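Local coordinates for protein peptidase S15/CocE/NonD (Thaumarchaeota archaeon SCGC AB-539-E09, PDB 4PF1) that acts as a serine aminopeptidase with an alpha/beta hydrolase fold, probably cleaving residues from the N termini of peptides, at residues 286-291 against 357-362; 311-314 against 318-321; 361-364 against 368-371. All coordinates share one frame; numbering follows the deposited sequence.

Contact 1: residues 286-291 against 357-362; sequences PMLIVG and QPFLDH
Phe-359 of helix 347-365 lays its ring against Pro-286, just before strand 287-292, and Leu-288 within it, a helix-on-sheet contact of the alpha/beta hydrolase fold. From CB, chi1 (169°) sends the ring off the helix toward the strand. At the root of the ring, CG has Leu-288 CD2 4.1 Å away, and the same methyl lies equally close to CD2 of the phenylalanine. Further out, Phe-359 CE2 meets Leu-288 CB at 3.9 Å. That CB sits over one face of the ring, 4.0 Å from its centroid and 16° off the normal, which meets the geometry of a CH-pi contact. The leucine thus lies along the ring, CB over its outer half and CD2 over its base. Pro-286, Leu-288 and Phe-359 are all buried, and no hydrogen bond crosses between the segments. Val-182 of the adjacent strand 178-184 also touches Phe-359, and Tyr-363 meets it edge-to-face. At the tip, Phe-359 CZ reaches Pro-286 CB at 4.0 Å, while Pro-286 O lies near the ring plane, 3.9 Å from CZ.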
ATOM      1  N   PRO A 286      15.925  -8.879  42.098  1.00 21.68           N
ATOM      2  CA  PRO A 286      14.607  -9.185  41.503  1.00 21.11           C
ATOM      3  C   PRO A 286      14.678  -9.170  39.976  1.00 23.62           C
ATOM      4  O   PRO A 286      15.282  -8.268  39.391  1.00 21.77           O
ATOM      5  CB  PRO A 286      13.703  -8.068  42.040  1.00 23.00           C
ATOM      6  CG  PRO A 286      14.420  -7.525  43.228  1.00 27.81           C
ATOM      7  CD  PRO A 286      15.869  -7.655  42.917  1.00 23.32           C
ATOM      8  N   MET A 287      14.114 -10.205  39.342  1.00 20.91           N
ATOM      9  CA  MET A 287      14.187 -10.402  37.901  1.00 20.57           C
ATOM     10  C   MET A 287      12.810 -10.534  37.272  1.00 22.76           C
ATOM     11  O   MET A 287      11.974 -11.306  37.747  1.00 22.82           O
ATOM     12  CB  MET A 287      15.013 -11.667  37.606  1.00 23.48           C
ATOM     13  CG  MET A 287      15.646 -11.692  36.231  1.00 27.46           C
ATOM     14  SD  MET A 287      16.637 -13.191  35.954  1.00 32.78           S
ATOM     15  CE  MET A 287      17.879 -13.021  37.256  1.00 30.14           C
ATOM     16  N   LEU A 288      12.599  -9.809  36.172  1.00 17.39           N
ATOM     17  CA  LEU A 288      11.388  -9.883  35.369  1.00 16.46           C
ATOM     18  C   LEU A 288      11.786 -10.392  33.976  1.00 19.33           C
ATOM     19  O   LEU A 288      12.189  -9.605  33.114  1.00 18.28           O
ATOM     20  CB  LEU A 288      10.681  -8.506  35.314  1.00 16.32           C
ATOM     21  CG  LEU A 288       9.317  -8.431  34.589  1.00 20.31           C
ATOM     22  CD1 LEU A 288       8.252  -9.265  35.300  1.00 20.30           C
ATOM     23  CD2 LEU A 288       8.842  -6.991  34.484  1.00 21.35           C
ATOM     24  N   ILE A 289      11.762 -11.723  33.795  1.00 15.65           N
ATOM     25  CA  ILE A 289      12.154 -12.356  32.533  1.00 15.11           C
ATOM     26  C   ILE A 289      11.022 -12.194  31.519  1.00 18.19           C
ATOM     27  O   ILE A 289       9.902 -12.639  31.763  1.00 17.50           O
ATOM     28  CB  ILE A 289      12.564 -13.846  32.721  1.00 18.32           C
ATOM     29  CG1 ILE A 289      13.542 -14.018  33.914  1.00 18.96           C
ATOM     30  CG2 ILE A 289      13.161 -14.406  31.420  1.00 18.25           C
ATOM     31  CD1 ILE A 289      13.629 -15.438  34.478  1.00 26.10           C
ATOM     32  N   VAL A 290      11.320 -11.532  30.394  1.00 14.78           N
ATOM     33  CA  VAL A 290      10.337 -11.245  29.352  1.00 14.08           C
ATOM     34  C   VAL A 290      10.689 -12.005  28.077  1.00 17.72           C
ATOM     35  O   VAL A 290      11.689 -11.699  27.418  1.00 17.79           O
ATOM     36  CB  VAL A 290      10.205  -9.720  29.086  1.00 17.73           C
ATOM     37  CG1 VAL A 290       8.921  -9.406  28.332  1.00 17.33           C
ATOM     38  CG2 VAL A 290      10.277  -8.917  30.382  1.00 17.59           C
ATOM     39  N   GLY A 291       9.868 -12.996  27.752  1.00 13.78           N
ATOM     40  CA  GLY A 291      10.033 -13.820  26.563  1.00 12.93           C
ATOM     41  C   GLY A 291       8.899 -13.667  25.570  1.00 15.59           C
ATOM     42  O   GLY A 291       7.798 -13.246  25.934  1.00 14.80           O
ATOM     43  N   GLN A 357       6.709  -1.126  34.489  1.00 16.08           N
ATOM     44  CA  GLN A 357       6.877   0.141  35.209  1.00 15.97           C
ATOM     45  C   GLN A 357       6.494   0.005  36.714  1.00 20.05           C
ATOM     46  O   GLN A 357       7.316   0.394  37.542  1.00 20.37           O
ATOM     47  CB  GLN A 357       6.123   1.300  34.528  1.00 17.15           C
ATOM     48  CG  GLN A 357       6.612   2.703  34.951  1.00 21.17           C
ATOM     49  CD  GLN A 357       8.114   2.917  34.808  1.00 33.68           C
ATOM     50  OE1 GLN A 357       8.749   2.514  33.823  1.00 26.21           O
ATOM     51  NE2 GLN A 357       8.707   3.587  35.783  1.00 25.34           N
ATOM     52  N   PRO A 358       5.352  -0.632  37.113  1.00 16.06           N
ATOM     53  CA  PRO A 358       5.075  -0.786  38.557  1.00 16.18           C
ATOM     54  C   PRO A 358       6.110  -1.676  39.260  1.00 19.13           C
ATOM     55  O   PRO A 358       6.416  -1.437  40.426  1.00 18.63           O
ATOM     56  CB  PRO A 358       3.674  -1.410  38.590  1.00 18.01           C
ATOM     57  CG  PRO A 358       3.077  -1.076  37.266  1.00 22.05           C
ATOM     58  CD  PRO A 358       4.227  -1.152  36.311  1.00 17.30           C
ATOM     59  N   PHE A 359       6.678  -2.672  38.537  1.00 15.39           N
ATOM     60  CA  PHE A 359       7.755  -3.534  39.046  1.00 14.86           C
ATOM     61  C   PHE A 359       8.972  -2.665  39.402  1.00 18.60           C
ATOM     62  O   PHE A 359       9.460  -2.724  40.531  1.00 17.82           O
ATOM     63  CB  PHE A 359       8.131  -4.610  37.995  1.00 15.99           C
ATOM     64  CG  PHE A 359       9.394  -5.401  38.272  1.00 17.29           C
ATOM     65  CD1 PHE A 359       9.379  -6.487  39.142  1.00 20.40           C
ATOM     66  CD2 PHE A 359      10.586  -5.088  37.628  1.00 18.74           C
ATOM     67  CE1 PHE A 359      10.540  -7.232  39.379  1.00 21.09           C
ATOM     68  CE2 PHE A 359      11.748  -5.831  37.870  1.00 21.32           C
ATOM     69  CZ  PHE A 359      11.717  -6.895  38.744  1.00 19.51           C
ATOM     70  N   LEU A 360       9.417  -1.819  38.446  1.00 15.33           N
ATOM     71  CA  LEU A 360      10.561  -0.920  38.618  1.00 15.22           C
ATOM     72  C   LEU A 360      10.288   0.149  39.673  1.00 19.36           C
ATOM     73  O   LEU A 360      11.147   0.388  40.521  1.00 19.21           O
ATOM     74  CB  LEU A 360      10.944  -0.248  37.282  1.00 14.80           C
ATOM     75  CG  LEU A 360      11.441  -1.170  36.156  1.00 18.66           C
ATOM     76  CD1 LEU A 360      11.549  -0.413  34.851  1.00 18.25           C
ATOM     77  CD2 LEU A 360      12.782  -1.816  36.511  1.00 19.80           C
ATOM     78  N   ASP A 361       9.092   0.781  39.636  1.00 15.60           N
ATOM     79  CA  ASP A 361       8.719   1.838  40.581  1.00 16.02           C
ATOM     80  C   ASP A 361       8.727   1.347  42.029  1.00 19.66           C
ATOM     81  O   ASP A 361       9.129   2.100  42.915  1.00 19.08           O
ATOM     82  CB  ASP A 361       7.352   2.444  40.231  1.00 17.93           C
ATOM     83  CG  ASP A 361       7.372   3.360  39.019  1.00 29.68           C
ATOM     84  OD1 ASP A 361       8.400   4.044  38.803  1.00 30.03           O
ATOM     85  OD2 ASP A 361       6.337   3.444  38.324  1.00 36.69           O
ATOM     86  N   HIS A 362       8.332   0.077  42.270  1.00 16.34           N
ATOM     87  CA  HIS A 362       8.332  -0.478  43.622  1.00 16.47           C
ATOM     88  C   HIS A 362       9.758  -0.605  44.189  1.00 21.34           C
ATOM     89  O   HIS A 362       9.990  -0.191  45.320  1.00 21.74           O
ATOM     90  CB  HIS A 362       7.611  -1.838  43.684  1.00 17.01           C
ATOM     91  CG  HIS A 362       7.829  -2.559  44.983  1.00 20.68           C
ATOM     92  ND1 HIS A 362       7.347  -2.054  46.177  1.00 23.01           N
ATOM     93  CD2 HIS A 362       8.549  -3.676  45.241  1.00 22.50           C
ATOM     94  CE1 HIS A 362       7.764  -2.888  47.117  1.00 22.66           C
ATOM     95  NE2 HIS A 362       8.481  -3.886  46.601  1.00 22.80           N
TER

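Contact 2: residues 311-314 against 318-321; sequences PKDP and LVHF
The turn that leads from helix 301-309 into strand 319-324 is fastened by one carboxylate, that of Asp-313, which grips the backbone where the strand begins. Its OD2 accepts two main-chain hydrogen bonds from consecutive residues. Leu-318 N donates to Asp-313 OD2 at 2.7 Å with an N-H...O angle of 158°. Val-319 N donates to Asp-313 OD2 at 2.9 Å with a nearly straight angle of 173°. Both amides come from the same face of the carboxylate, about 40° out of its plane, so the oxygen is held from above. The aspartate side chain is extended away from its own N, which takes the carboxylate across the turn to these amides. The other oxygen, OD1, takes a hydrogen bond from Lys-317 N, so three successive amides converge on one side chain and fix its rotation.

In the central sheet of the alpha/beta hydrolase fold, strand 319-324 runs parallel to 287-292, and the chain between them passes through helix 301-309, a beta-alpha-beta crossover; the carboxylate binds at the point where the second strand starts. A water lies 3.1 Å from Asp-313 OD2 and 3.0 Å from Val-319 O, placed to bridge the carboxylate to the strand's first residue. Replacing Asp-313 with an alanine would probably leave the amides of Leu-318 and Val-319 without their shared acceptor and set the turn free to shift against the strand. Apolar contact is slight by comparison: Val-319 CG2 comes to 4.2 Å from Asp-313 CB. Leu-283 touches both of these side chains, and Leu-309 of the preceding helix also packs on Val-319. Beyond them, Leu-318 turns its side chain onto Pro-286.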
ATOM      1  N   PRO A 311      13.202 -22.690  40.856  1.00 30.84           N
ATOM      2  CA  PRO A 311      13.385 -23.500  42.079  1.00 31.47           C
ATOM      3  C   PRO A 311      14.313 -22.832  43.103  1.00 37.03           C
ATOM      4  O   PRO A 311      14.214 -23.122  44.296  1.00 37.10           O
ATOM      5  CB  PRO A 311      13.977 -24.811  41.556  1.00 33.24           C
ATOM      6  CG  PRO A 311      14.621 -24.458  40.284  1.00 37.05           C
ATOM      7  CD  PRO A 311      13.817 -23.350  39.684  1.00 32.00           C
ATOM      8  N   LYS A 312      15.194 -21.916  42.638  1.00 34.49           N
ATOM      9  CA  LYS A 312      16.102 -21.146  43.496  1.00 35.14           C
ATOM     10  C   LYS A 312      15.326 -20.092  44.304  1.00 40.87           C
ATOM     11  O   LYS A 312      15.820 -19.609  45.323  1.00 41.21           O
ATOM     12  CB  LYS A 312      17.196 -20.471  42.657  1.00 36.90           C
ATOM     13  CG  LYS A 312      18.283 -21.428  42.178  1.00 44.24           C
ATOM     14  CD  LYS A 312      19.304 -20.730  41.279  1.00 50.04           C
ATOM     15  CE  LYS A 312      20.354 -19.958  42.050  1.00 57.34           C
ATOM     16  NZ  LYS A 312      21.346 -20.859  42.697  1.00 65.33           N
ATOM     17  N   ASP A 313      14.111 -19.740  43.834  1.00 38.36           N
ATOM     18  CA  ASP A 313      13.201 -18.787  44.474  1.00 38.67           C
ATOM     19  C   ASP A 313      11.832 -19.489  44.707  1.00 44.02           C
ATOM     20  O   ASP A 313      10.905 -19.317  43.906  1.00 42.84           O
ATOM     21  CB  ASP A 313      13.067 -17.525  43.596  1.00 39.70           C
ATOM     22  CG  ASP A 313      12.177 -16.435  44.157  1.00 48.20           C
ATOM     23  OD1 ASP A 313      12.222 -16.204  45.388  1.00 48.93           O
ATOM     24  OD2 ASP A 313      11.467 -15.788  43.364  1.00 52.76           O
ATOM     25  N   PRO A 314      11.715 -20.350  45.757  1.00 42.77           N
ATOM     26  CA  PRO A 314      10.472 -21.130  45.940  1.00 43.03           C
ATOM     27  C   PRO A 314       9.212 -20.292  46.171  1.00 46.88           C
ATOM     28  O   PRO A 314       8.199 -20.529  45.508  1.00 46.38           O
ATOM     29  CB  PRO A 314      10.779 -22.008  47.163  1.00 45.64           C
ATOM     30  CG  PRO A 314      12.265 -22.058  47.241  1.00 50.09           C
ATOM     31  CD  PRO A 314      12.729 -20.721  46.768  1.00 45.16           C
ATOM     32  N   LEU A 318      11.614 -13.140  43.988  1.00 28.65           N
ATOM     33  CA  LEU A 318      12.492 -12.402  43.076  1.00 27.48           C
ATOM     34  C   LEU A 318      12.245 -12.677  41.582  1.00 30.37           C
ATOM     35  O   LEU A 318      12.412 -11.762  40.777  1.00 30.11           O
ATOM     36  CB  LEU A 318      13.971 -12.705  43.407  1.00 27.51           C
ATOM     37  CG  LEU A 318      14.433 -12.400  44.844  1.00 32.32           C
ATOM     38  CD1 LEU A 318      15.633 -13.241  45.220  1.00 32.70           C
ATOM     39  CD2 LEU A 318      14.743 -10.919  45.027  1.00 34.24           C
ATOM     40  N   VAL A 319      11.897 -13.921  41.201  1.00 25.82           N
ATOM     41  CA  VAL A 319      11.763 -14.277  39.781  1.00 24.69           C
ATOM     42  C   VAL A 319      10.299 -14.248  39.293  1.00 26.57           C
ATOM     43  O   VAL A 319       9.416 -14.852  39.903  1.00 26.16           O
ATOM     44  CB  VAL A 319      12.439 -15.644  39.462  1.00 28.90           C
ATOM     45  CG1 VAL A 319      12.363 -15.970  37.973  1.00 28.29           C
ATOM     46  CG2 VAL A 319      13.888 -15.660  39.927  1.00 28.91           C
ATOM     47  N   HIS A 320      10.077 -13.556  38.162  1.00 21.88           N
ATOM     48  CA  HIS A 320       8.799 -13.469  37.454  1.00 21.03           C
ATOM     49  C   HIS A 320       9.035 -13.740  35.972  1.00 23.19           C
ATOM     50  O   HIS A 320       9.988 -13.211  35.402  1.00 22.35           O
ATOM     51  CB  HIS A 320       8.145 -12.093  37.644  1.00 21.83           C
ATOM     52  CG  HIS A 320       7.952 -11.699  39.073  1.00 26.15           C
ATOM     53  ND1 HIS A 320       6.790 -12.006  39.754  1.00 28.51           N
ATOM     54  CD2 HIS A 320       8.779 -11.020  39.900  1.00 28.26           C
ATOM     55  CE1 HIS A 320       6.946 -11.508  40.969  1.00 28.44           C
ATOM     56  NE2 HIS A 320       8.130 -10.909  41.105  1.00 28.70           N
ATOM     57  N   PHE A 321       8.177 -14.562  35.348  1.00 19.10           N
ATOM     58  CA  PHE A 321       8.297 -14.883  33.926  1.00 17.82           C
ATOM     59  C   PHE A 321       7.084 -14.374  33.151  1.00 20.06           C
ATOM     60  O   PHE A 321       5.946 -14.685  33.501  1.00 19.59           O
ATOM     61  CB  PHE A 321       8.488 -16.401  33.725  1.00 19.55           C
ATOM     62  CG  PHE A 321       8.543 -16.907  32.298  1.00 20.79           C
ATOM     63  CD1 PHE A 321       9.332 -16.270  31.345  1.00 23.98           C
ATOM     64  CD2 PHE A 321       7.872 -18.068  31.931  1.00 23.25           C
ATOM     65  CE1 PHE A 321       9.394 -16.749  30.033  1.00 24.70           C
ATOM     66  CE2 PHE A 321       7.941 -18.550  30.621  1.00 25.87           C
ATOM     67  CZ  PHE A 321       8.700 -17.888  29.681  1.00 23.76           C
TER
HETATM   68  O   HOH W   1      10.080 -17.466  41.145  1.00 24.02           O

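Contact 3: residues 361-364 against 368-371; sequences DHYL and PKLD
The imidazole of His-362 carries the aliphatic chain of Lys-369 over one face, and at its edge, in plane, lies CZ of Tyr-363. The tyrosine ring in turn has His-362 CD2 over the centre of one face, 3.7 Å above its plane, so the histidine presents an edge to the phenol. On the lysine side, Lys-369 CB stands 3.6 Å from the imidazole centroid and 15° off the ring normal, a CH-pi contact over the face. The next carbons continue across the ring: Lys-369 CG is 3.8 Å from His-362 NE2, and Lys-369 CD comes within 3.6 Å of the same nitrogen. The lysine stays extended through chi3 and bends at chi4 (69°), which brings its ammonium end toward the phenol. There Lys-369 NZ donates a weak hydrogen bond to Tyr-363 OH at 3.1 Å.

The bond from CA to CB of His-362 points at the loop, and chi1 (168°) swings the imidazole under the lysine chain. Its ring is also tethered by ND1, which is hydrogen-bonded to Ala-367 O just before the lysine's segment; this bond and the overlying chain together limit how far the imidazole can turn. Lys-369 NZ, 4.4 Å from His-362 NE2, would probably disfavour protonation of the imidazole. On the far side of the contact, Tyr-363 packs on Pro-286.

Two of the four touching residues are exposed, and this is a surface contact: the last turn of helix 347-365 is partly covered by the connection from its C-terminal end to strand 375-379 of the alpha/beta hydrolase sheet, folding back on the helix.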
ATOM      1  N   ASP A 361       9.092   0.781  39.636  1.00 15.60           N
ATOM      2  CA  ASP A 361       8.719   1.838  40.581  1.00 16.02           C
ATOM      3  C   ASP A 361       8.727   1.347  42.029  1.00 19.66           C
ATOM      4  O   ASP A 361       9.129   2.100  42.915  1.00 19.08           O
ATOM      5  CB  ASP A 361       7.352   2.444  40.231  1.00 17.93           C
ATOM      6  CG  ASP A 361       7.372   3.360  39.019  1.00 29.68           C
ATOM      7  OD1 ASP A 361       8.400   4.044  38.803  1.00 30.03           O
ATOM      8  OD2 ASP A 361       6.337   3.444  38.324  1.00 36.69           O
ATOM      9  N   HIS A 362       8.332   0.077  42.270  1.00 16.34           N
ATOM     10  CA  HIS A 362       8.332  -0.478  43.622  1.00 16.47           C
ATOM     11  C   HIS A 362       9.758  -0.605  44.189  1.00 21.34           C
ATOM     12  O   HIS A 362       9.990  -0.191  45.320  1.00 21.74           O
ATOM     13  CB  HIS A 362       7.611  -1.838  43.684  1.00 17.01           C
ATOM     14  CG  HIS A 362       7.829  -2.559  44.983  1.00 20.68           C
ATOM     15  ND1 HIS A 362       7.347  -2.054  46.177  1.00 23.01           N
ATOM     16  CD2 HIS A 362       8.549  -3.676  45.241  1.00 22.50           C
ATOM     17  CE1 HIS A 362       7.764  -2.888  47.117  1.00 22.66           C
ATOM     18  NE2 HIS A 362       8.481  -3.886  46.601  1.00 22.80           N
ATOM     19  N   TYR A 363      10.693  -1.185  43.419  1.00 18.17           N
ATOM     20  CA  TYR A 363      12.063  -1.412  43.890  1.00 18.61           C
ATOM     21  C   TYR A 363      12.959  -0.171  43.791  1.00 23.67           C
ATOM     22  O   TYR A 363      13.989  -0.119  44.464  1.00 24.05           O
ATOM     23  CB  TYR A 363      12.717  -2.581  43.126  1.00 19.58           C
ATOM     24  CG  TYR A 363      12.092  -3.931  43.409  1.00 21.21           C
ATOM     25  CD1 TYR A 363      12.240  -4.546  44.651  1.00 23.63           C
ATOM     26  CD2 TYR A 363      11.391  -4.618  42.422  1.00 21.37           C
ATOM     27  CE1 TYR A 363      11.664  -5.788  44.918  1.00 24.42           C
ATOM     28  CE2 TYR A 363      10.818  -5.864  42.674  1.00 22.40           C
ATOM     29  CZ  TYR A 363      10.964  -6.450  43.922  1.00 30.67           C
ATOM     30  OH  TYR A 363      10.411  -7.683  44.175  1.00 32.39           O
ATOM     31  N   LEU A 364      12.590   0.819  42.961  1.00 20.74           N
ATOM     32  CA  LEU A 364      13.438   2.001  42.761  1.00 20.54           C
ATOM     33  C   LEU A 364      12.879   3.287  43.395  1.00 25.30           C
ATOM     34  O   LEU A 364      13.636   4.245  43.567  1.00 24.72           O
ATOM     35  CB  LEU A 364      13.684   2.238  41.265  1.00 19.81           C
ATOM     36  CG  LEU A 364      14.377   1.117  40.486  1.00 23.82           C
ATOM     37  CD1 LEU A 364      14.124   1.265  39.007  1.00 23.32           C
ATOM     38  CD2 LEU A 364      15.869   1.080  40.766  1.00 25.58           C
ATOM     39  N   PRO A 368       3.860   1.343  45.846  1.00 27.65           N
ATOM     40  CA  PRO A 368       3.152   0.121  46.285  1.00 27.81           C
ATOM     41  C   PRO A 368       3.465  -1.089  45.411  1.00 31.40           C
ATOM     42  O   PRO A 368       3.505  -0.974  44.183  1.00 30.19           O
ATOM     43  CB  PRO A 368       1.676   0.514  46.186  1.00 29.83           C
ATOM     44  CG  PRO A 368       1.673   1.986  46.325  1.00 34.35           C
ATOM     45  CD  PRO A 368       2.916   2.462  45.643  1.00 29.32           C
ATOM     46  N   LYS A 369       3.739  -2.237  46.054  1.00 28.90           N
ATOM     47  CA  LYS A 369       4.101  -3.475  45.367  1.00 28.61           C
ATOM     48  C   LYS A 369       2.903  -4.071  44.632  1.00 32.66           C
ATOM     49  O   LYS A 369       1.907  -4.438  45.261  1.00 33.06           O
ATOM     50  CB  LYS A 369       4.693  -4.497  46.358  1.00 31.61           C
ATOM     51  CG  LYS A 369       5.307  -5.722  45.683  1.00 43.63           C
ATOM     52  CD  LYS A 369       6.075  -6.594  46.670  1.00 52.94           C
ATOM     53  CE  LYS A 369       6.401  -7.957  46.100  1.00 62.54           C
ATOM     54  NZ  LYS A 369       7.413  -7.889  45.010  1.00 68.70           N
ATOM     55  N   LEU A 370       3.008  -4.169  43.300  1.00 28.74           N
ATOM     56  CA  LEU A 370       1.967  -4.768  42.471  1.00 28.46           C
ATOM     57  C   LEU A 370       2.058  -6.287  42.564  1.00 31.95           C
ATOM     58  O   LEU A 370       3.161  -6.840  42.535  1.00 30.85           O
ATOM     59  CB  LEU A 370       2.104  -4.294  41.004  1.00 27.92           C
ATOM     60  CG  LEU A 370       1.113  -4.884  39.981  1.00 32.23           C
ATOM     61  CD1 LEU A 370      -0.286  -4.308  40.157  1.00 32.83           C
ATOM     62  CD2 LEU A 370       1.591  -4.649  38.579  1.00 33.53           C
ATOM     63  N   ASP A 371       0.902  -6.960  42.697  1.00 29.50           N
ATOM     64  CA  ASP A 371       0.840  -8.416  42.780  1.00 29.63           C
ATOM     65  C   ASP A 371       1.045  -9.030  41.386  1.00 32.46           C
ATOM     66  O   ASP A 371       0.076  -9.370  40.700  1.00 32.55           O
ATOM     67  CB  ASP A 371      -0.495  -8.876  43.417  1.00 32.23           C
ATOM     68  CG  ASP A 371      -0.634 -10.380  43.636  1.00 43.81           C
ATOM     69  OD1 ASP A 371       0.404 -11.051  43.862  1.00 44.17           O
ATOM     70  OD2 ASP A 371      -1.782 -10.877  43.624  1.00 50.79           O
TER

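Overall arrangement
Along the chain from the N terminus, six strands of the central sheet precede contact 1, which opens on strand 287-292 and closes only at helix 347-365, enclosing a long loop. Contact 2 is nested inside that loop, closing a short turn before strand 319-324. The two strands are neighbours in the sheet, and contacts 1 and 2 touch through probable hydrogen bonds such as Met-287 N to Leu-318 O, 2.7 Å. Contact 3 begins on residues 361 and 362, where contact 1 ends, and closes a short loop after the helix; contacts 1 and 3 share helix 347-365 and also pack together. Contacts 2 and 3 follow in series without touching. Together they tie sheet, helix and the exit toward strand 375-379.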